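Long-range contacts in erythrocyte membrane protein 1 (Plasmodium falciparum, PDB 6S8T), which probably binds the host receptor ICAM-1 through this DBLbeta domain, one piece of a much longer adhesion protein of infected erythrocytes: residues H210-F215 with Q247-W252; G143-A148 with H258-A263. All blocks are in the same frame, centred on the assembly; numbering follows the deposited sequence.

Contact 1 (H210-F215 with Q247-W252)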
ATOM      1  N   HIS A 210     -13.545  -6.839 -16.042  1.00 50.04           N
ATOM      2  CA  HIS A 210     -13.370  -8.278 -16.201  1.00 48.59           C
ATOM      3  C   HIS A 210     -13.819  -9.026 -14.953  1.00 47.90           C
ATOM      4  O   HIS A 210     -14.452 -10.083 -15.052  1.00 50.41           O
ATOM      5  CB  HIS A 210     -11.910  -8.599 -16.518  1.00 50.34           C
ATOM      6  CG  HIS A 210     -11.434  -8.037 -17.821  1.00 55.95           C
ATOM      7  ND1 HIS A 210     -12.293  -7.688 -18.841  1.00 60.28           N
ATOM      8  CD2 HIS A 210     -10.186  -7.766 -18.272  1.00 57.61           C
ATOM      9  CE1 HIS A 210     -11.595  -7.226 -19.864  1.00 62.51           C
ATOM     10  NE2 HIS A 210     -10.314  -7.263 -19.544  1.00 59.53           N
ATOM     11  N   LEU A 211     -13.508  -8.490 -13.770  1.00 47.97           N
ATOM     12  CA  LEU A 211     -13.869  -9.172 -12.530  1.00 47.06           C
ATOM     13  C   LEU A 211     -15.379  -9.182 -12.318  1.00 49.03           C
ATOM     14  O   LEU A 211     -15.929 -10.155 -11.785  1.00 51.15           O
ATOM     15  CB  LEU A 211     -13.167  -8.514 -11.342  1.00 45.98           C
ATOM     16  CG  LEU A 211     -11.637  -8.552 -11.345  1.00 42.84           C
ATOM     17  CD1 LEU A 211     -11.080  -7.873 -10.100  1.00 36.40           C
ATOM     18  CD2 LEU A 211     -11.138  -9.984 -11.448  1.00 40.53           C
ATOM     19  N   GLN A 212     -16.069  -8.115 -12.725  1.00 47.72           N
ATOM     20  CA  GLN A 212     -17.519  -8.081 -12.570  1.00 51.03           C
ATOM     21  C   GLN A 212     -18.204  -9.134 -13.430  1.00 57.16           C
ATOM     22  O   GLN A 212     -19.242  -9.676 -13.033  1.00 61.77           O
ATOM     23  CB  GLN A 212     -18.048  -6.689 -12.903  1.00 53.63           C
ATOM     24  CG  GLN A 212     -17.555  -5.620 -11.949  1.00 57.11           C
ATOM     25  CD  GLN A 212     -17.887  -4.221 -12.417  1.00 64.26           C
ATOM     26  OE1 GLN A 212     -17.498  -3.235 -11.786  1.00 63.89           O
ATOM     27  NE2 GLN A 212     -18.607  -4.123 -13.531  1.00 69.03           N
ATOM     28  N   ILE A 213     -17.643  -9.444 -14.599  1.00 55.30           N
ATOM     29  CA  ILE A 213     -18.219 -10.497 -15.429  1.00 54.76           C
ATOM     30  C   ILE A 213     -17.865 -11.871 -14.876  1.00 54.24           C
ATOM     31  O   ILE A 213     -18.706 -12.776 -14.851  1.00 58.15           O
ATOM     32  CB  ILE A 213     -17.762 -10.336 -16.889  1.00 56.58           C
ATOM     33  CG1 ILE A 213     -18.300  -9.028 -17.473  1.00 59.63           C
ATOM     34  CG2 ILE A 213     -18.218 -11.518 -17.728  1.00 52.55           C
ATOM     35  CD1 ILE A 213     -17.873  -8.781 -18.899  1.00 60.62           C
ATOM     36  N   ILE A 214     -16.624 -12.047 -14.416  1.00 51.47           N
ATOM     37  CA  ILE A 214     -16.199 -13.345 -13.897  1.00 53.30           C
ATOM     38  C   ILE A 214     -17.020 -13.724 -12.668  1.00 55.36           C
ATOM     39  O   ILE A 214     -17.568 -14.830 -12.584  1.00 59.28           O
ATOM     40  CB  ILE A 214     -14.691 -13.332 -13.587  1.00 47.59           C
ATOM     41  CG1 ILE A 214     -13.883 -13.159 -14.875  1.00 50.05           C
ATOM     42  CG2 ILE A 214     -14.281 -14.610 -12.876  1.00 44.36           C
ATOM     43  CD1 ILE A 214     -12.405 -12.939 -14.641  1.00 49.36           C
ATOM     44  N   PHE A 215     -17.130 -12.808 -11.701  1.00 50.15           N
ATOM     45  CA  PHE A 215     -17.873 -13.111 -10.482  1.00 49.67           C
ATOM     46  C   PHE A 215     -19.373 -13.216 -10.720  1.00 55.70           C
ATOM     47  O   PHE A 215     -20.073 -13.838  -9.913  1.00 56.74           O
ATOM     48  CB  PHE A 215     -17.577 -12.064  -9.408  1.00 42.15           C
ATOM     49  CG  PHE A 215     -16.271 -12.284  -8.699  1.00 39.58           C
ATOM     50  CD1 PHE A 215     -16.171 -13.212  -7.676  1.00 40.55           C
ATOM     51  CD2 PHE A 215     -15.139 -11.572  -9.062  1.00 39.88           C
ATOM     52  CE1 PHE A 215     -14.969 -13.423  -7.022  1.00 40.72           C
ATOM     53  CE2 PHE A 215     -13.935 -11.775  -8.412  1.00 38.53           C
ATOM     54  CZ  PHE A 215     -13.849 -12.702  -7.392  1.00 37.54           C
ATOM     55  N   GLN A 247     -20.082  -9.037  -1.507  1.00 41.30           N
ATOM     56  CA  GLN A 247     -19.961 -10.129  -0.543  1.00 40.89           C
ATOM     57  C   GLN A 247     -19.314 -11.360  -1.168  1.00 37.69           C
ATOM     58  O   GLN A 247     -18.461 -12.001  -0.544  1.00 40.09           O
ATOM     59  CB  GLN A 247     -21.337 -10.475   0.033  1.00 42.12           C
ATOM     60  CG  GLN A 247     -21.974  -9.350   0.839  1.00 44.80           C
ATOM     61  CD  GLN A 247     -23.309  -9.742   1.451  1.00 54.84           C
ATOM     62  OE1 GLN A 247     -23.545  -9.520   2.638  1.00 60.58           O
ATOM     63  NE2 GLN A 247     -24.190 -10.326   0.641  1.00 54.98           N
ATOM     64  N   LEU A 248     -19.708 -11.709  -2.395  1.00 42.30           N
ATOM     65  CA  LEU A 248     -19.121 -12.868  -3.062  1.00 45.04           C
ATOM     66  C   LEU A 248     -17.621 -12.699  -3.271  1.00 46.29           C
ATOM     67  O   LEU A 248     -16.870 -13.679  -3.204  1.00 47.19           O
ATOM     68  CB  LEU A 248     -19.819 -13.109  -4.400  1.00 50.99           C
ATOM     69  CG  LEU A 248     -19.427 -14.373  -5.168  1.00 54.44           C
ATOM     70  CD1 LEU A 248     -19.846 -15.620  -4.399  1.00 55.68           C
ATOM     71  CD2 LEU A 248     -20.032 -14.369  -6.565  1.00 55.85           C
ATOM     72  N   ARG A 249     -17.165 -11.470  -3.522  1.00 42.54           N
ATOM     73  CA  ARG A 249     -15.740 -11.237  -3.723  1.00 39.80           C
ATOM     74  C   ARG A 249     -14.975 -11.198  -2.404  1.00 39.29           C
ATOM     75  O   ARG A 249     -13.809 -11.610  -2.358  1.00 33.61           O
ATOM     76  CB  ARG A 249     -15.537  -9.942  -4.509  1.00 39.82           C
ATOM     77  CG  ARG A 249     -16.136  -9.994  -5.907  1.00 40.79           C
ATOM     78  CD  ARG A 249     -16.328  -8.610  -6.499  1.00 42.66           C
ATOM     79  NE  ARG A 249     -15.068  -7.978  -6.869  1.00 38.84           N
ATOM     80  CZ  ARG A 249     -14.980  -6.847  -7.563  1.00 40.43           C
ATOM     81  NH1 ARG A 249     -16.085  -6.229  -7.959  1.00 39.04           N
ATOM     82  NH2 ARG A 249     -13.791  -6.335  -7.863  1.00 38.82           N
ATOM     83  N   GLU A 250     -15.607 -10.711  -1.328  1.00 37.51           N
ATOM     84  CA  GLU A 250     -14.991 -10.788  -0.007  1.00 34.61           C
ATOM     85  C   GLU A 250     -14.806 -12.236   0.430  1.00 37.38           C
ATOM     86  O   GLU A 250     -13.760 -12.595   0.987  1.00 39.19           O
ATOM     87  CB  GLU A 250     -15.837 -10.029   1.023  1.00 33.42           C
ATOM     88  CG  GLU A 250     -15.754  -8.508   0.933  1.00 33.94           C
ATOM     89  CD  GLU A 250     -16.781  -7.794   1.808  1.00 41.92           C
ATOM     90  OE1 GLU A 250     -17.678  -8.465   2.367  1.00 43.38           O
ATOM     91  OE2 GLU A 250     -16.692  -6.553   1.934  1.00 44.77           O
ATOM     92  N   ASP A 251     -15.811 -13.080   0.183  1.00 35.34           N
ATOM     93  CA  ASP A 251     -15.734 -14.476   0.606  1.00 33.00           C
ATOM     94  C   ASP A 251     -14.706 -15.252  -0.214  1.00 40.85           C
ATOM     95  O   ASP A 251     -13.964 -16.075   0.334  1.00 41.01           O
ATOM     96  CB  ASP A 251     -17.112 -15.128   0.504  1.00 37.48           C
ATOM     97  CG  ASP A 251     -18.120 -14.537   1.489  1.00 39.72           C
ATOM     98  OD1 ASP A 251     -17.739 -13.667   2.299  1.00 39.64           O
ATOM     99  OD2 ASP A 251     -19.297 -14.947   1.447  1.00 42.72           O
ATOM    100  N   TRP A 252     -14.650 -15.009  -1.529  1.00 31.83           N
ATOM    101  CA  TRP A 252     -13.638 -15.666  -2.354  1.00 34.79           C
ATOM    102  C   TRP A 252     -12.234 -15.320  -1.876  1.00 35.13           C
ATOM    103  O   TRP A 252     -11.348 -16.181  -1.855  1.00 35.88           O
ATOM    104  CB  TRP A 252     -13.809 -15.280  -3.825  1.00 35.89           C
ATOM    105  CG  TRP A 252     -12.894 -16.040  -4.759  1.00 37.81           C
ATOM    106  CD1 TRP A 252     -13.180 -17.197  -5.427  1.00 40.15           C
ATOM    107  CD2 TRP A 252     -11.547 -15.695  -5.117  1.00 40.13           C
ATOM    108  NE1 TRP A 252     -12.099 -17.589  -6.181  1.00 41.54           N
ATOM    109  CE2 TRP A 252     -11.084 -16.685  -6.007  1.00 41.73           C
ATOM    110  CE3 TRP A 252     -10.690 -14.646  -4.771  1.00 42.19           C
ATOM    111  CZ2 TRP A 252      -9.802 -16.656  -6.556  1.00 42.88           C
ATOM    112  CZ3 TRP A 252      -9.416 -14.619  -5.319  1.00 40.58           C
ATOM    113  CH2 TRP A 252      -8.985 -15.619  -6.199  1.00 40.78           C
TER
HETATM  114  O   HOH W   1     -15.577  -3.288  -9.144  1.00 36.94           O
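Leu248 opens the contact by placing one methyl, CD2, against the backbone carbonyl of Phe215. CD2 lies 3.4 Å from the backbone O of Phe215 and also sits at the edge of the Phe215 ring, near its plane. Leu248 also packs on Ile218 and Lys219, one turn further along helix 202-221.

Arg249 comes next and covers one face of the same ring. Its CG stands 3.5 Å from the Phe215 ring centroid and only 5° off the ring normal, a well-centred CH-pi contact. The chain bends at chi3 (72°), beyond this methylene. The guanidinium then reaches toward Leu211, whose CD1 is 3.8 Å from Arg249 NH2 and whose CB lies over one guanidinium face. A water lies in the guanidinium plane; it accepts from NH1 and donates to Gln212 OE1, in long bonds. NE bonds to Ile193 O, its strongest polar partner; NH1 also bonds to Pro244 O and NH2 to Gln208 OE1.

Trp252 ends the row. Its CB is 3.9 Å from Phe215 CE1, and the edge of the Phe215 ring points toward the face of the tryptophan. This is a T-shaped pair, with planes at 87° and 5.7 Å between the centroids of the Phe215 ring and the five-membered ring of Trp252.

Two helices of the Duffy-binding-like fold, with local axes nearly perpendicular, are thus joined mainly through one phenylalanine ring. The segments meet by van der Waals and ring interactions, with a water-mediated link as well. The three neutral oxygen acceptors probably stabilise the guanidinium charge, while CG of the same side chain packs on the ring.

Contact 2 (G143-A148 with H258-A263)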
ATOM      1  N   GLY A 143      -5.449 -19.101 -10.575  1.00 46.60           N
ATOM      2  CA  GLY A 143      -4.192 -19.253 -11.293  1.00 51.42           C
ATOM      3  C   GLY A 143      -3.603 -17.926 -11.732  1.00 50.62           C
ATOM      4  O   GLY A 143      -2.406 -17.682 -11.563  1.00 56.20           O
ATOM      5  N   ASP A 144      -4.437 -17.044 -12.286  1.00 47.05           N
ATOM      6  CA  ASP A 144      -3.940 -15.748 -12.736  1.00 47.38           C
ATOM      7  C   ASP A 144      -3.628 -14.823 -11.566  1.00 48.19           C
ATOM      8  O   ASP A 144      -2.731 -13.976 -11.671  1.00 49.19           O
ATOM      9  CB  ASP A 144      -4.945 -15.103 -13.689  1.00 49.40           C
ATOM     10  CG  ASP A 144      -4.610 -15.359 -15.154  1.00 56.88           C
ATOM     11  OD1 ASP A 144      -3.443 -15.134 -15.548  1.00 57.03           O
ATOM     12  OD2 ASP A 144      -5.507 -15.794 -15.909  1.00 60.07           O
ATOM     13  N   VAL A 145      -4.343 -14.963 -10.448  1.00 48.77           N
ATOM     14  CA  VAL A 145      -4.027 -14.163  -9.268  1.00 43.59           C
ATOM     15  C   VAL A 145      -2.707 -14.617  -8.658  1.00 43.22           C
ATOM     16  O   VAL A 145      -1.898 -13.794  -8.211  1.00 42.19           O
ATOM     17  CB  VAL A 145      -5.182 -14.229  -8.250  1.00 40.27           C
ATOM     18  CG1 VAL A 145      -4.784 -13.556  -6.944  1.00 34.85           C
ATOM     19  CG2 VAL A 145      -6.429 -13.578  -8.823  1.00 37.72           C
ATOM     20  N   GLN A 146      -2.465 -15.931  -8.631  1.00 43.53           N
ATOM     21  CA  GLN A 146      -1.201 -16.433  -8.103  1.00 45.49           C
ATOM     22  C   GLN A 146      -0.035 -16.110  -9.029  1.00 48.12           C
ATOM     23  O   GLN A 146       1.082 -15.873  -8.555  1.00 45.92           O
ATOM     24  CB  GLN A 146      -1.288 -17.941  -7.866  1.00 45.98           C
ATOM     25  CG  GLN A 146      -2.146 -18.335  -6.672  1.00 46.38           C
ATOM     26  CD  GLN A 146      -2.177 -19.833  -6.447  1.00 48.54           C
ATOM     27  OE1 GLN A 146      -2.616 -20.591  -7.310  1.00 51.82           O
ATOM     28  NE2 GLN A 146      -1.701 -20.269  -5.288  1.00 48.30           N
ATOM     29  N   LEU A 147      -0.269 -16.098 -10.344  1.00 51.52           N
ATOM     30  CA  LEU A 147       0.789 -15.710 -11.271  1.00 55.06           C
ATOM     31  C   LEU A 147       1.168 -14.247 -11.085  1.00 53.41           C
ATOM     32  O   LEU A 147       2.357 -13.905 -11.071  1.00 54.34           O
ATOM     33  CB  LEU A 147       0.356 -15.972 -12.713  1.00 59.86           C
ATOM     34  CG  LEU A 147       1.359 -15.549 -13.788  1.00 64.56           C
ATOM     35  CD1 LEU A 147       2.608 -16.419 -13.739  1.00 66.39           C
ATOM     36  CD2 LEU A 147       0.729 -15.591 -15.170  1.00 67.83           C
ATOM     37  N   ALA A 148       0.173 -13.370 -10.933  1.00 50.31           N
ATOM     38  CA  ALA A 148       0.465 -11.957 -10.722  1.00 45.82           C
ATOM     39  C   ALA A 148       1.171 -11.731  -9.391  1.00 44.90           C
ATOM     40  O   ALA A 148       2.108 -10.929  -9.309  1.00 43.53           O
ATOM     41  CB  ALA A 148      -0.822 -11.136 -10.797  1.00 37.20           C
ATOM     42  N   HIS A 258      -4.672 -17.236   1.535  1.00 40.98           N
ATOM     43  CA  HIS A 258      -3.420 -17.854   1.959  1.00 47.10           C
ATOM     44  C   HIS A 258      -2.652 -18.437   0.779  1.00 44.50           C
ATOM     45  O   HIS A 258      -1.423 -18.320   0.717  1.00 43.96           O
ATOM     46  CB  HIS A 258      -3.665 -18.938   3.002  1.00 58.55           C
ATOM     47  CG  HIS A 258      -2.422 -19.693   3.349  1.00 75.56           C
ATOM     48  ND1 HIS A 258      -1.406 -19.142   4.101  1.00 79.37           N
ATOM     49  CD2 HIS A 258      -2.000 -20.930   2.996  1.00 82.32           C
ATOM     50  CE1 HIS A 258      -0.425 -20.019   4.221  1.00 82.70           C
ATOM     51  NE2 HIS A 258      -0.759 -21.110   3.556  1.00 83.65           N
ATOM     52  N   GLN A 259      -3.348 -19.093  -0.154  1.00 42.22           N
ATOM     53  CA  GLN A 259      -2.672 -19.619  -1.337  0.50 44.65           C
ATOM     54  C   GLN A 259      -2.067 -18.502  -2.172  1.00 44.69           C
ATOM     55  O   GLN A 259      -1.078 -18.720  -2.881  1.00 47.67           O
ATOM     56  CB  GLN A 259      -3.643 -20.444  -2.182  0.50 44.51           C
ATOM     57  CG  GLN A 259      -4.076 -21.746  -1.534  0.50 46.47           C
ATOM     58  CD  GLN A 259      -5.068 -22.515  -2.383  0.50 48.91           C
ATOM     59  OE1 GLN A 259      -6.275 -22.278  -2.314  0.50 49.56           O
ATOM     60  NE2 GLN A 259      -4.565 -23.441  -3.193  0.50 51.68           N
ATOM     61  N   VAL A 260      -2.648 -17.302  -2.107  1.00 40.47           N
ATOM     62  CA  VAL A 260      -2.064 -16.164  -2.803  1.00 40.01           C
ATOM     63  C   VAL A 260      -0.750 -15.765  -2.144  1.00 40.64           C
ATOM     64  O   VAL A 260       0.263 -15.552  -2.823  1.00 38.85           O
ATOM     65  CB  VAL A 260      -3.068 -14.997  -2.843  1.00 34.46           C
ATOM     66  CG1 VAL A 260      -2.409 -13.744  -3.387  1.00 32.28           C
ATOM     67  CG2 VAL A 260      -4.282 -15.380  -3.687  1.00 33.80           C
ATOM     68  N   TRP A 261      -0.735 -15.690  -0.807  1.00 38.37           N
ATOM     69  CA  TRP A 261       0.494 -15.360  -0.092  1.00 38.45           C
ATOM     70  C   TRP A 261       1.554 -16.443  -0.256  1.00 41.89           C
ATOM     71  O   TRP A 261       2.753 -16.138  -0.226  1.00 41.71           O
ATOM     72  CB  TRP A 261       0.198 -15.129   1.390  1.00 32.58           C
ATOM     73  CG  TRP A 261       1.423 -14.836   2.212  1.00 32.27           C
ATOM     74  CD1 TRP A 261       1.984 -15.638   3.162  1.00 34.21           C
ATOM     75  CD2 TRP A 261       2.240 -13.662   2.144  1.00 31.41           C
ATOM     76  NE1 TRP A 261       3.094 -15.032   3.699  1.00 34.57           N
ATOM     77  CE2 TRP A 261       3.277 -13.819   3.086  1.00 32.86           C
ATOM     78  CE3 TRP A 261       2.196 -12.492   1.381  1.00 32.54           C
ATOM     79  CZ2 TRP A 261       4.259 -12.851   3.286  1.00 32.74           C
ATOM     80  CZ3 TRP A 261       3.172 -11.531   1.580  1.00 32.55           C
ATOM     81  CH2 TRP A 261       4.188 -11.716   2.526  1.00 33.19           C
ATOM     82  N   ARG A 262       1.141 -17.702  -0.426  1.00 40.40           N
ATOM     83  CA  ARG A 262       2.107 -18.768  -0.671  1.00 44.58           C
ATOM     84  C   ARG A 262       2.850 -18.547  -1.982  1.00 47.93           C
ATOM     85  O   ARG A 262       4.040 -18.866  -2.093  1.00 52.60           O
ATOM     86  CB  ARG A 262       1.405 -20.125  -0.677  1.00 49.58           C
ATOM     87  CG  ARG A 262       1.334 -20.797   0.681  1.00 59.26           C
ATOM     88  CD  ARG A 262       0.584 -22.118   0.603  1.00 68.00           C
ATOM     89  NE  ARG A 262       1.005 -22.927  -0.539  1.00 75.18           N
ATOM     90  CZ  ARG A 262       2.011 -23.796  -0.514  1.00 80.45           C
ATOM     91  NH1 ARG A 262       2.710 -23.975   0.598  1.00 84.41           N
ATOM     92  NH2 ARG A 262       2.318 -24.487  -1.604  1.00 79.74           N
ATOM     93  N   ALA A 263       2.164 -18.002  -2.988  1.00 46.47           N
ATOM     94  CA  ALA A 263       2.819 -17.716  -4.258  1.00 47.09           C
ATOM     95  C   ALA A 263       3.887 -16.642  -4.104  1.00 51.14           C
ATOM     96  O   ALA A 263       4.902 -16.670  -4.809  1.00 56.82           O
ATOM     97  CB  ALA A 263       1.782 -17.299  -5.301  1.00 43.50           C
TER
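The helical segments 143-148 and 258-263 run in roughly the same direction, with local axes 37° apart and 8.6 Å at closest approach, and Gln146 and Val260 have the nearest CA atoms. This is a close helix-helix packing inside the helical core of the Duffy-binding-like domain. It brings helix 137-163 against helix 246-268.

The close approach is consistent with the two valines and an alanine at the interface. Val145 and Val260 meet through one methyl each, with CG1 of Val145 3.8 Å from CG2 of Val260. They use different branches: the Val145 methyl is anti to its own backbone N (chi1 172°), whereas the Val260 methyl is anti to its carbonyl carbon. Val145 also touches Leu189 and Ile193, so helix 172-194 borders this apolar patch. Val260 leans on Trp253 of its own helix.

Ala263 points its methyl at the other helix. CB lies 3.6 Å from the backbone O of Gln146 and 4.1 Å from Gln146 CB. The methyl thus rests on the backbone of the facing helix.

Gln146 supplies the polar link. Its chain is extended beyond CG, which carries the amide to the backbone of segment 258-263. Its aliphatic part also packs near Val260, with Gln146 CG 4.4 Å from Val260 CA. Ala43, in a loop, touches the same glutamine. The side-chain amide gives Gln259 O a second donor, from another helix, beside the weak bond it takes from Ala263 N. Gln146 NE2 lies 2.9 Å from Gln259 O, well above the carbonyl plane, with an N-H...O angle of 160°.

Both contacts use helix 246-268: contact 1 takes its beginning and contact 2 a later part. Their centres are about 16 Å apart, on the same side of the chain's centre. Along the chain the order is 143-148, 210-215, 247-252, 258-263, which nests contact 1 inside the loop closed by contact 2. Helix 246-268 contacts helix 202-221 near its start, and helix 137-163 both through Trp252 there and through contact 2 further along. The two sites also meet directly, where Trp252 CH2 lies 4.2 Å from Val145 CG2. All four segments belong to the Duffy-binding domain, and the two contacts join three of its helices.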